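Local coordinates for protein AmbC (Sorangium cellulosum, PDB 5O16) that probably serves as the dehydratase domain of a modular polyketide synthase, removing water from beta-hydroxyacyl intermediates during assembly of the polyketide chain, at residues A[247-252]-A[282-287]; A[77-82]-A[137-142]; A[160-165]-A[221-226]; A[45-50]-A[198-203]. All coordinates share one frame; numbering follows the deposited sequence.

Overall arrangement
From the N terminus, contact 4 opens first, at residues 45-50. Contact 2 then begins and ends before that loop is closed: 77-82 meets 137-142, where strand 129-137 runs out into the connection between the two hotdog-like halves. Contact 3 starts at 160-165, so it crosses contact 4, which closes at 198-203 before helix 211-224 brings 221-226 back to complete contact 3. Contact 1, between 247-252 and 282-287, follows in series. Contacts 1 and 2 touch, Ala-141 and Ala-142 lying against Glu-248, Pro-283 and Arg-286, whereas contact 3 stands about 30 Å from contact 2, centre to centre. Contact 4 joins loops of both halves.

Contact 1 of 4, residues A[247-252]-A[282-287]; sequences LEARGA and QPVARA
Val-284 presents its carbonyl to two successive amides of the 247-252 segment, and this forked bond carries the polar part of the contact. Glu-248 N donates to Val-284 O at 2.6 Å, from a direction tilted 28° out of the carbonyl plane. Ala-249 N reaches the same oxygen at 3.0 Å, in the plane and on a lone pair. One buried acceptor thus holds the chain just where it leaves strand 236-247.

The apolar contacts flank this bond. Leu-247 swings CD2 onto CB of Ala-285, 3.7 Å away; the same methyl lies beside the Val-284 carbonyl oxygen and only loosely meets CG1 of that valine. Beyond the bond, the two methyls of Val-284 divide their work: with CG1 anti to the backbone N (chi1 159°), that branch meets Ala-252 CB at 4.1 Å and lies beside the carbonyl oxygen of Ala-249, while CG2 packs on Ala-249 CB, also at 4.1 Å.

Charged groups lead outward. Glu-248 keeps its CB beside the Val-284 carbonyl oxygen but turns the carboxylate away toward Ala-141, and Arg-250 forms a salt bridge with Asp-73 of helix 61-74.

Leu-247 and Ala-285 form an antiparallel non-hydrogen-bonded pair, after which strand 236-247 peels off. On its other edge strand 283-295 has a classic beta bulge, Val-284 and Ala-285 both facing Leu-276, within the antiparallel strands of the C-terminal hotdog-like half.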
loop_
_atom_site.group_PDB
_atom_site.type_symbol
_atom_site.label_atom_id
_atom_site.label_comp_id
_atom_site.label_asym_id
_atom_site.label_seq_id
_atom_site.Cartn_x
_atom_site.Cartn_y
_atom_site.Cartn_z
ATOM N N LEU A 247 -8.314 -1.787 7.001
ATOM C CA LEU A 247 -7.332 -2.150 8.006
ATOM C C LEU A 247 -8.064 -2.603 9.254
ATOM O O LEU A 247 -8.937 -1.895 9.761
ATOM C CB LEU A 247 -6.429 -0.974 8.350
ATOM C CG LEU A 247 -5.010 -1.088 7.853
ATOM C CD1 LEU A 247 -4.259 0.123 8.357
ATOM C CD2 LEU A 247 -4.415 -2.380 8.380
ATOM N N GLU A 248 -7.703 -3.783 9.740
ATOM C CA GLU A 248 -8.298 -4.349 10.931
ATOM C C GLU A 248 -7.393 -4.230 12.143
ATOM O O GLU A 248 -7.873 -3.959 13.248
ATOM C CB GLU A 248 -8.662 -5.812 10.684
ATOM C CG GLU A 248 -9.857 -6.240 11.512
ATOM C CD GLU A 248 -11.108 -5.464 11.149
ATOM O OE1 GLU A 248 -11.394 -5.329 9.937
ATOM O OE2 GLU A 248 -11.790 -4.973 12.080
ATOM N N ALA A 249 -6.089 -4.376 11.945
ATOM C CA ALA A 249 -5.123 -4.291 13.024
ATOM C C ALA A 249 -3.942 -3.485 12.523
ATOM O O ALA A 249 -3.411 -3.762 11.443
ATOM C CB ALA A 249 -4.672 -5.683 13.468
ATOM N N ARG A 250 -3.512 -2.524 13.326
ATOM C CA ARG A 250 -2.480 -1.592 12.916
ATOM C C ARG A 250 -1.137 -1.999 13.504
ATOM O O ARG A 250 -1.066 -2.671 14.539
ATOM C CB ARG A 250 -2.845 -0.165 13.345
ATOM C CG ARG A 250 -4.002 0.420 12.546
ATOM C CD ARG A 250 -4.932 1.330 13.336
ATOM N NE ARG A 250 -5.944 1.902 12.444
ATOM C CZ ARG A 250 -7.093 1.301 12.125
ATOM N NH1 ARG A 250 -7.388 0.107 12.629
ATOM N NH2 ARG A 250 -7.953 1.885 11.296
ATOM N N GLY A 251 -0.071 -1.600 12.813
ATOM C CA GLY A 251 1.281 -1.759 13.307
ATOM C C GLY A 251 1.912 -3.114 13.084
ATOM O O GLY A 251 2.994 -3.369 13.634
ATOM N N ALA A 252 1.279 -3.980 12.293
ATOM C CA ALA A 252 1.818 -5.313 12.045
ATOM C C ALA A 252 3.204 -5.229 11.414
ATOM O O ALA A 252 3.470 -4.362 10.577
ATOM C CB ALA A 252 0.873 -6.095 11.135
ATOM N N GLN A 282 -5.002 -14.100 12.980
ATOM C CA GLN A 282 -6.065 -13.107 13.070
ATOM C C GLN A 282 -5.952 -12.055 11.968
ATOM O O GLN A 282 -4.851 -11.760 11.485
ATOM C CB GLN A 282 -6.047 -12.443 14.444
ATOM C CG GLN A 282 -6.212 -13.451 15.573
ATOM C CD GLN A 282 -7.542 -14.186 15.488
ATOM O OE1 GLN A 282 -8.610 -13.566 15.472
ATOM N NE2 GLN A 282 -7.482 -15.516 15.410
ATOM N N PRO A 283 -7.081 -11.469 11.561
ATOM C CA PRO A 283 -7.067 -10.560 10.407
ATOM C C PRO A 283 -6.320 -9.272 10.704
ATOM O O PRO A 283 -6.429 -8.701 11.787
ATOM C CB PRO A 283 -8.553 -10.273 10.164
ATOM C CG PRO A 283 -9.288 -11.270 10.958
ATOM C CD PRO A 283 -8.429 -11.597 12.128
ATOM N N VAL A 284 -5.589 -8.792 9.710
ATOM C CA VAL A 284 -4.897 -7.515 9.795
ATOM C C VAL A 284 -5.440 -6.525 8.773
ATOM O O VAL A 284 -5.840 -5.411 9.120
ATOM C CB VAL A 284 -3.371 -7.697 9.624
ATOM C CG1 VAL A 284 -2.682 -6.389 9.186
ATOM C CG2 VAL A 284 -2.778 -8.241 10.900
ATOM N N ALA A 285 -5.520 -6.938 7.516
ATOM C CA ALA A 285 -5.903 -6.023 6.459
ATOM C C ALA A 285 -6.508 -6.813 5.304
ATOM O O ALA A 285 -6.285 -8.022 5.158
ATOM C CB ALA A 285 -4.695 -5.195 5.993
ATOM N N ARG A 286 -7.248 -6.114 4.451
ATOM C CA ARG A 286 -7.726 -6.749 3.235
ATOM C C ARG A 286 -7.849 -5.687 2.159
ATOM O O ARG A 286 -8.198 -4.535 2.447
ATOM C CB ARG A 286 -9.072 -7.459 3.465
ATOM C CG ARG A 286 -9.906 -7.688 2.214
ATOM C CD ARG A 286 -11.208 -8.457 2.477
ATOM N NE ARG A 286 -11.731 -9.111 1.274
ATOM C CZ ARG A 286 -12.524 -8.528 0.375
ATOM N NH1 ARG A 286 -12.911 -7.263 0.524
ATOM N NH2 ARG A 286 -12.930 -9.208 -0.682
ATOM N N ALA A 287 -7.501 -6.082 0.934
ATOM C CA ALA A 287 -7.689 -5.281 -0.273
ATOM C C ALA A 287 -8.565 -6.105 -1.203
ATOM O O ALA A 287 -8.094 -7.099 -1.772
ATOM C CB ALA A 287 -6.350 -4.940 -0.944
#

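Contact 2 of 4, residues A[77-82]-A[137-142]; sequences LPSVSE and GAAPAA
Gly-137, fully extended where strand 129-137 gives way to loop, donates its N-H to Ser-79 O at 3.2 Å; the bond is nearly straight at hydrogen (165°), with the donor tilted 34° from the carbonyl plane. The closest pair of CA atoms, those of Ser-81 and Gly-137, lies 5.4 Å apart, two residues beyond Ser-79. From here 137-142 departs as loop, while 77-82 turns a corner at Ser-81.

Side chains close in on Gly-137 from several directions. Leu-77 lays CD1 against Gly-137 CA at 4.1 Å, and Ser-81 brings OG to the same CA, also at 4.1 Å. The hydroxyl of Ser-79 appears to reach Gly-137 O as well, but its modelled position is doubtful. Val-80 points the other way, onto Ala-68 and Leu-69 of helix 61-74.

Ser-81 and Glu-82 both face Val-135, which makes a classic beta bulge. Strand 80-85 lies between 129-137 and 236-247, and Ser-81 has backbone bonds to Val-135 and to Asp-244, so the contact sits at the seam where the two halves of a double-hotdog dehydratase fold join edge to edge.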
loop_
_atom_site.group_PDB
_atom_site.type_symbol
_atom_site.label_atom_id
_atom_site.label_comp_id
_atom_site.label_asym_id
_atom_site.label_seq_id
_atom_site.Cartn_x
_atom_site.Cartn_y
_atom_site.Cartn_z
ATOM N N LEU A 77 -13.976 8.243 8.267
ATOM C CA LEU A 77 -14.414 7.211 7.344
ATOM C C LEU A 77 -13.324 6.164 7.236
ATOM O O LEU A 77 -12.389 6.336 6.443
ATOM C CB LEU A 77 -14.710 7.800 5.964
ATOM C CG LEU A 77 -16.048 8.445 5.680
ATOM C CD1 LEU A 77 -16.097 8.789 4.210
ATOM C CD2 LEU A 77 -17.128 7.469 6.043
ATOM N N PRO A 78 -13.399 5.053 7.944
ATOM C CA PRO A 78 -12.329 4.069 7.808
ATOM C C PRO A 78 -12.521 3.296 6.513
ATOM O O PRO A 78 -13.649 3.091 6.055
ATOM C CB PRO A 78 -12.491 3.179 9.048
ATOM C CG PRO A 78 -13.842 3.485 9.609
ATOM C CD PRO A 78 -14.478 4.593 8.827
ATOM N N SER A 79 -11.392 2.931 5.905
ATOM C CA SER A 79 -11.261 2.214 4.635
ATOM C C SER A 79 -11.260 3.077 3.372
ATOM O O SER A 79 -11.899 4.134 3.301
ATOM C CB SER A 79 -12.356 1.163 4.499
ATOM O OG SER A 79 -12.693 1.047 3.142
ATOM N N VAL A 80 -10.584 2.567 2.346
ATOM C CA VAL A 80 -10.553 3.145 1.003
ATOM C C VAL A 80 -11.431 2.324 0.071
ATOM O O VAL A 80 -11.220 1.113 -0.075
ATOM C CB VAL A 80 -9.122 3.230 0.460
ATOM C CG1 VAL A 80 -9.081 4.095 -0.785
ATOM C CG2 VAL A 80 -8.201 3.812 1.536
ATOM N N SER A 81 -12.435 2.972 -0.534
ATOM C CA SER A 81 -13.278 2.266 -1.494
ATOM C C SER A 81 -12.541 2.069 -2.814
ATOM O O SER A 81 -12.540 0.962 -3.362
ATOM C CB SER A 81 -14.576 3.029 -1.741
ATOM O OG SER A 81 -15.598 2.592 -0.873
ATOM N N GLU A 82 -11.872 3.118 -3.313
ATOM C CA GLU A 82 -11.142 3.055 -4.572
ATOM C C GLU A 82 -9.936 3.983 -4.508
ATOM O O GLU A 82 -9.957 5.000 -3.808
ATOM C CB GLU A 82 -12.039 3.425 -5.777
ATOM C CG GLU A 82 -13.496 2.883 -5.728
ATOM C CD GLU A 82 -13.752 1.742 -6.710
ATOM O OE1 GLU A 82 -12.766 1.232 -7.289
ATOM O OE2 GLU A 82 -14.926 1.334 -6.879
ATOM N N GLY A 137 -14.488 5.508 1.966
ATOM C CA GLY A 137 -15.839 5.148 2.323
ATOM C C GLY A 137 -15.898 3.819 3.028
ATOM O O GLY A 137 -14.878 3.165 3.275
ATOM N N ALA A 138 -17.134 3.417 3.315
ATOM C CA ALA A 138 -17.370 2.141 3.965
ATOM C C ALA A 138 -17.100 1.006 2.986
ATOM O O ALA A 138 -17.630 0.988 1.872
ATOM C CB ALA A 138 -18.805 2.072 4.483
ATOM N N ALA A 139 -16.274 0.064 3.415
ATOM C CA ALA A 139 -15.844 -1.108 2.674
ATOM C C ALA A 139 -15.980 -2.307 3.591
ATOM O O ALA A 139 -16.079 -2.155 4.815
ATOM C CB ALA A 139 -14.392 -1.004 2.179
ATOM N N PRO A 140 -16.008 -3.520 3.033
ATOM C CA PRO A 140 -15.929 -4.710 3.886
ATOM C C PRO A 140 -14.571 -4.792 4.569
ATOM O O PRO A 140 -13.523 -4.859 3.918
ATOM C CB PRO A 140 -16.151 -5.866 2.902
ATOM C CG PRO A 140 -15.747 -5.320 1.587
ATOM C CD PRO A 140 -16.148 -3.880 1.612
ATOM N N ALA A 141 -14.599 -4.743 5.894
ATOM C CA ALA A 141 -13.400 -4.879 6.710
ATOM C C ALA A 141 -13.335 -6.347 7.114
ATOM O O ALA A 141 -14.091 -6.794 7.981
ATOM C CB ALA A 141 -13.452 -3.941 7.912
ATOM N N ALA A 142 -12.453 -7.109 6.460
ATOM C CA ALA A 142 -12.393 -8.555 6.663
ATOM C C ALA A 142 -12.170 -8.924 8.123
ATOM O O ALA A 142 -11.058 -8.793 8.644
ATOM C CB ALA A 142 -11.290 -9.182 5.812
#

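Contact 3 of 4, residues A[160-165]-A[221-226]; sequences VDVTRW and LLRAEL
Arg-223 and Val-162 form the close-packed part of this contact. The arginine leaves the C-terminal part of helix 211-224 with CG anti to its carbonyl carbon (chi1 -60°) and runs extended from CG to NE, crossing the valine side chain at about a right angle. Its CD rests 3.9 Å from both CB and CG1 of Val-162, so it is the aliphatic shaft that packs on the valine side chain. Alongside, Val-160 sets CG1 on the helix backbone at Ala-224 CA, 4.3 Å away, and brushes the methyl of the same alanine.

The other flank is looser. Arg-164, an exposed residue bent at chi3, brings NH2 no nearer than 3.7 Å to Leu-226 O, without a hydrogen bond. Nor do the backbone oxygens near the Arg-223 guanidinium bond it: Val-162 O lies 3.5 Å from Arg-223 NH1, obliquely to the group.

NH1 of Arg-223 instead forms a salt bridge with Asp-170 of helix 167-170. A leucine in place of Arg-223 would probably leave that carboxylate without this partner and take the positive group away from the Val-162 carbonyl. Because Arg-178 also approaches NH1, the Asp-170 charge is likely to offset two crowded arginines. Arg-223 thus packs through its methylenes, which join the helix to the 160-165 loop, and pairs through its guanidinium, which ties it to helix 167-170.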
loop_
_atom_site.group_PDB
_atom_site.type_symbol
_atom_site.label_atom_id
_atom_site.label_comp_id
_atom_site.label_asym_id
_atom_site.label_seq_id
_atom_site.Cartn_x
_atom_site.Cartn_y
_atom_site.Cartn_z
ATOM N N VAL A 160 6.844 -21.991 -3.877
ATOM C CA VAL A 160 7.144 -21.087 -4.973
ATOM C C VAL A 160 8.524 -20.497 -4.732
ATOM O O VAL A 160 8.874 -20.156 -3.594
ATOM C CB VAL A 160 6.067 -19.990 -5.054
ATOM C CG1 VAL A 160 6.464 -18.887 -6.023
ATOM C CG2 VAL A 160 4.733 -20.607 -5.423
ATOM N N ASP A 161 9.303 -20.371 -5.802
ATOM C CA ASP A 161 10.684 -19.929 -5.684
ATOM C C ASP A 161 10.702 -18.413 -5.585
ATOM O O ASP A 161 10.555 -17.701 -6.579
ATOM C CB ASP A 161 11.499 -20.408 -6.876
ATOM C CG ASP A 161 12.978 -20.321 -6.628
ATOM O OD1 ASP A 161 13.363 -19.852 -5.535
ATOM O OD2 ASP A 161 13.752 -20.717 -7.522
ATOM N N VAL A 162 10.877 -17.920 -4.366
ATOM C CA VAL A 162 11.033 -16.491 -4.170
ATOM C C VAL A 162 12.492 -16.097 -4.380
ATOM O O VAL A 162 12.779 -14.996 -4.864
ATOM C CB VAL A 162 10.507 -16.090 -2.784
ATOM C CG1 VAL A 162 9.002 -16.159 -2.780
ATOM C CG2 VAL A 162 11.077 -16.983 -1.701
ATOM N N THR A 163 13.418 -17.003 -4.031
ATOM C CA THR A 163 14.864 -16.782 -3.949
ATOM C C THR A 163 15.513 -16.377 -5.270
ATOM O O THR A 163 16.686 -15.986 -5.274
ATOM C CB THR A 163 15.565 -18.047 -3.432
ATOM O OG1 THR A 163 14.781 -18.655 -2.407
ATOM C CG2 THR A 163 16.915 -17.705 -2.822
ATOM N N ARG A 164 14.807 -16.455 -6.384
ATOM C CA ARG A 164 15.484 -16.162 -7.629
ATOM C C ARG A 164 15.485 -14.650 -7.864
ATOM O O ARG A 164 14.758 -13.885 -7.217
ATOM C CB ARG A 164 14.817 -16.922 -8.792
ATOM C CG ARG A 164 14.697 -16.164 -10.126
ATOM C CD ARG A 164 14.221 -17.013 -11.310
ATOM N NE ARG A 164 13.343 -16.260 -12.214
ATOM C CZ ARG A 164 13.253 -16.465 -13.528
ATOM N NH1 ARG A 164 13.991 -17.402 -14.109
ATOM N NH2 ARG A 164 12.427 -15.732 -14.263
ATOM N N TRP A 165 16.362 -14.218 -8.764
ATOM C CA TRP A 165 16.499 -12.816 -9.128
ATOM C C TRP A 165 15.722 -12.596 -10.421
ATOM O O TRP A 165 16.107 -13.106 -11.478
ATOM C CB TRP A 165 17.973 -12.450 -9.304
ATOM C CG TRP A 165 18.279 -10.997 -9.627
ATOM C CD1 TRP A 165 18.656 -10.016 -8.747
ATOM C CD2 TRP A 165 18.237 -10.376 -10.917
ATOM N NE1 TRP A 165 18.865 -8.828 -9.414
ATOM C CE2 TRP A 165 18.611 -9.023 -10.745
ATOM C CE3 TRP A 165 17.919 -10.829 -12.197
ATOM C CZ2 TRP A 165 18.672 -8.126 -11.806
ATOM C CZ3 TRP A 165 17.982 -9.939 -13.246
ATOM C CH2 TRP A 165 18.356 -8.603 -13.047
ATOM N N LEU A 221 3.019 -12.122 -5.389
ATOM C CA LEU A 221 2.231 -12.513 -6.542
ATOM C C LEU A 221 3.061 -12.376 -7.819
ATOM O O LEU A 221 3.011 -13.247 -8.697
ATOM C CB LEU A 221 0.965 -11.671 -6.609
ATOM C CG LEU A 221 0.251 -11.671 -7.949
ATOM C CD1 LEU A 221 -0.274 -13.091 -8.184
ATOM C CD2 LEU A 221 -0.881 -10.689 -7.931
ATOM N N LEU A 222 3.874 -11.315 -7.918
ATOM C CA LEU A 222 4.711 -11.128 -9.104
ATOM C C LEU A 222 5.754 -12.231 -9.253
ATOM O O LEU A 222 6.078 -12.616 -10.382
ATOM C CB LEU A 222 5.370 -9.747 -9.071
ATOM C CG LEU A 222 4.333 -8.620 -9.056
ATOM C CD1 LEU A 222 4.961 -7.264 -9.154
ATOM C CD2 LEU A 222 3.344 -8.804 -10.168
ATOM N N ARG A 223 6.241 -12.809 -8.152
ATOM C CA ARG A 223 7.232 -13.856 -8.345
ATOM C C ARG A 223 6.574 -15.172 -8.692
ATOM O O ARG A 223 7.252 -16.091 -9.160
ATOM C CB ARG A 223 8.053 -14.093 -7.073
ATOM C CG ARG A 223 8.837 -12.919 -6.557
ATOM C CD ARG A 223 9.716 -13.306 -5.373
ATOM N NE ARG A 223 10.163 -12.111 -4.664
ATOM C CZ ARG A 223 11.245 -11.407 -4.965
ATOM N NH1 ARG A 223 12.009 -11.748 -5.998
ATOM N NH2 ARG A 223 11.537 -10.337 -4.242
ATOM N N ALA A 224 5.263 -15.254 -8.522
ATOM C CA ALA A 224 4.475 -16.404 -8.921
ATOM C C ALA A 224 4.094 -16.318 -10.385
ATOM O O ALA A 224 4.133 -17.327 -11.099
ATOM C CB ALA A 224 3.227 -16.513 -8.047
ATOM N N GLU A 225 3.782 -15.107 -10.852
ATOM C CA GLU A 225 3.293 -14.914 -12.203
ATOM C C GLU A 225 4.433 -14.549 -13.142
ATOM O O GLU A 225 4.198 -14.269 -14.316
ATOM C CB GLU A 225 2.236 -13.796 -12.207
ATOM C CG GLU A 225 0.903 -14.117 -11.487
ATOM C CD GLU A 225 0.052 -15.187 -12.149
ATOM O OE1 GLU A 225 -0.414 -14.962 -13.286
ATOM O OE2 GLU A 225 -0.160 -16.250 -11.513
ATOM N N LEU A 226 5.672 -14.659 -12.671
ATOM C CA LEU A 226 6.850 -14.634 -13.523
ATOM C C LEU A 226 7.699 -15.869 -13.243
ATOM O O LEU A 226 8.918 -15.770 -13.073
ATOM C CB LEU A 226 7.650 -13.347 -13.291
ATOM C CG LEU A 226 6.938 -11.994 -13.469
ATOM C CD1 LEU A 226 7.880 -10.823 -13.200
ATOM C CD2 LEU A 226 6.304 -11.843 -14.858
#

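Contact 4 of 4, residues A[45-50]-A[198-203]; sequences HAWVLD and EGVSER
Trp-47 and Val-200 mark the closest approach of two short turns with helical backbone angles, their CA atoms 6.5 Å apart. The indole stands with CG between its backbone N and carbonyl carbon (chi1 59°), the crowded position, which sets the ring beside Val-200 and Arg-203. CG2 of Val-200 lies over one face of the five-membered ring in a CH-pi contact, 4.2 Å from its centroid and 24° off the normal.

Arg-203 arrives differently, at the rim. Bent at chi2 and chi3, it brings its guanidinium to the indole edge at CD1, the two planes 70° apart, so that this ring edge meets a guanidinium face. No hydrogen bond results: NE lies 3.5 Å from Trp-47 NE1, and both are donors. The edge of the guanidinium is turned to the chain before the tryptophan, NH2 coming 3.7 Å from His-45 CA and also near Ala-46 N, another donor. The His-45 ring presents its own edge to NE. An alanine at Arg-203 would probably open a gap beside the indole edge and strip the cover from the His-45 to Ala-46 backbone.

His-210 approaches both Trp-47 and Val-200, and Trp-21 meets the His-45 ring. The contact thus joins the loop between strands 34-41 and 52-53, from the N-terminal half, to the one running from strand 189-195 into helix 211-224.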
loop_
_atom_site.group_PDB
_atom_site.type_symbol
_atom_site.label_atom_id
_atom_site.label_comp_id
_atom_site.label_asym_id
_atom_site.label_seq_id
_atom_site.Cartn_x
_atom_site.Cartn_y
_atom_site.Cartn_z
ATOM N N HIS A 45 12.776 8.313 6.996
ATOM C CA HIS A 45 12.382 7.023 6.463
ATOM C C HIS A 45 13.319 6.645 5.328
ATOM O O HIS A 45 12.974 6.668 4.143
ATOM C CB HIS A 45 10.915 7.060 6.053
ATOM C CG HIS A 45 10.057 7.734 7.073
ATOM N ND1 HIS A 45 9.754 7.139 8.276
ATOM C CD2 HIS A 45 9.420 8.930 7.070
ATOM C CE1 HIS A 45 9.000 7.951 8.991
ATOM N NE2 HIS A 45 8.774 9.042 8.280
ATOM N N ALA A 46 14.525 6.254 5.734
ATOM C CA ALA A 46 15.547 5.887 4.770
ATOM C C ALA A 46 15.128 4.668 3.962
ATOM O O ALA A 46 15.516 4.534 2.794
ATOM C CB ALA A 46 16.865 5.636 5.484
ATOM N N TRP A 47 14.323 3.784 4.562
ATOM C CA TRP A 47 13.896 2.573 3.875
ATOM C C TRP A 47 13.207 2.882 2.559
ATOM O O TRP A 47 13.225 2.052 1.649
ATOM C CB TRP A 47 12.968 1.756 4.778
ATOM C CG TRP A 47 11.733 2.476 5.219
ATOM C CD1 TRP A 47 11.569 3.156 6.380
ATOM C CD2 TRP A 47 10.483 2.565 4.523
ATOM N NE1 TRP A 47 10.308 3.688 6.453
ATOM C CE2 TRP A 47 9.612 3.330 5.328
ATOM C CE3 TRP A 47 10.013 2.077 3.298
ATOM C CZ2 TRP A 47 8.299 3.626 4.948
ATOM C CZ3 TRP A 47 8.700 2.376 2.918
ATOM C CH2 TRP A 47 7.863 3.143 3.739
ATOM N N VAL A 48 12.615 4.073 2.428
ATOM C CA VAL A 48 11.899 4.410 1.204
ATOM C C VAL A 48 12.860 4.450 0.019
ATOM O O VAL A 48 12.483 4.131 -1.115
ATOM C CB VAL A 48 11.174 5.755 1.390
ATOM C CG1 VAL A 48 10.571 6.197 0.094
ATOM C CG2 VAL A 48 10.123 5.637 2.449
ATOM N N LEU A 49 14.131 4.762 0.273
ATOM C CA LEU A 49 15.126 4.786 -0.789
ATOM C C LEU A 49 15.388 3.417 -1.394
ATOM O O LEU A 49 15.978 3.337 -2.474
ATOM C CB LEU A 49 16.445 5.344 -0.265
ATOM C CG LEU A 49 16.361 6.786 0.206
ATOM C CD1 LEU A 49 17.547 7.156 1.070
ATOM C CD2 LEU A 49 16.254 7.688 -1.016
ATOM N N ASP A 50 15.002 2.340 -0.721
ATOM C CA ASP A 50 15.225 1.024 -1.299
ATOM C C ASP A 50 14.277 0.750 -2.467
ATOM O O ASP A 50 14.550 -0.145 -3.272
ATOM C CB ASP A 50 15.083 -0.050 -0.217
ATOM C CG ASP A 50 16.076 0.134 0.917
ATOM O OD1 ASP A 50 16.650 1.235 1.024
ATOM O OD2 ASP A 50 16.318 -0.827 1.682
ATOM N N GLU A 198 15.139 -6.395 9.715
ATOM C CA GLU A 198 15.223 -5.993 11.110
ATOM C C GLU A 198 15.333 -4.485 11.294
ATOM O O GLU A 198 14.743 -3.953 12.244
ATOM C CB GLU A 198 16.421 -6.711 11.743
ATOM C CG GLU A 198 17.807 -6.163 11.374
ATOM C CD GLU A 198 18.002 -5.814 9.894
ATOM O OE1 GLU A 198 17.237 -6.308 9.022
ATOM O OE2 GLU A 198 18.912 -5.007 9.612
ATOM N N GLY A 199 15.965 -3.774 10.359
ATOM C CA GLY A 199 16.097 -2.336 10.516
ATOM C C GLY A 199 14.793 -1.587 10.309
ATOM O O GLY A 199 14.419 -0.745 11.131
ATOM N N VAL A 200 14.024 -1.958 9.281
ATOM C CA VAL A 200 12.812 -1.206 8.997
ATOM C C VAL A 200 11.691 -1.619 9.940
ATOM O O VAL A 200 10.798 -0.810 10.228
ATOM C CB VAL A 200 12.455 -1.376 7.510
ATOM C CG1 VAL A 200 12.522 -2.836 7.121
ATOM C CG2 VAL A 200 11.094 -0.799 7.203
ATOM N N SER A 201 11.742 -2.853 10.448
ATOM C CA SER A 201 10.748 -3.372 11.381
ATOM C C SER A 201 10.530 -2.446 12.565
ATOM O O SER A 201 9.466 -2.512 13.196
ATOM C CB SER A 201 11.134 -4.756 11.867
ATOM O OG SER A 201 10.715 -5.729 10.926
ATOM N N GLU A 202 11.527 -1.608 12.890
ATOM C CA GLU A 202 11.436 -0.733 14.050
ATOM C C GLU A 202 10.169 0.095 14.002
ATOM O O GLU A 202 9.281 -0.056 14.849
ATOM C CB GLU A 202 12.615 0.239 14.055
ATOM C CG GLU A 202 13.902 -0.108 14.739
ATOM C CD GLU A 202 14.526 1.152 15.329
ATOM O OE1 GLU A 202 13.924 1.725 16.264
ATOM O OE2 GLU A 202 15.575 1.604 14.820
ATOM N N ARG A 203 10.041 0.921 12.970
ATOM C CA ARG A 203 8.933 1.847 12.831
ATOM C C ARG A 203 7.712 1.210 12.188
ATOM O O ARG A 203 6.786 1.934 11.812
ATOM C CB ARG A 203 9.358 3.105 12.044
ATOM C CG ARG A 203 9.824 2.925 10.581
ATOM C CD ARG A 203 11.346 2.731 10.504
ATOM N NE ARG A 203 12.006 3.515 9.452
ATOM C CZ ARG A 203 13.295 3.386 9.125
ATOM N NH1 ARG A 203 14.034 2.476 9.732
ATOM N NH2 ARG A 203 13.842 4.124 8.167
#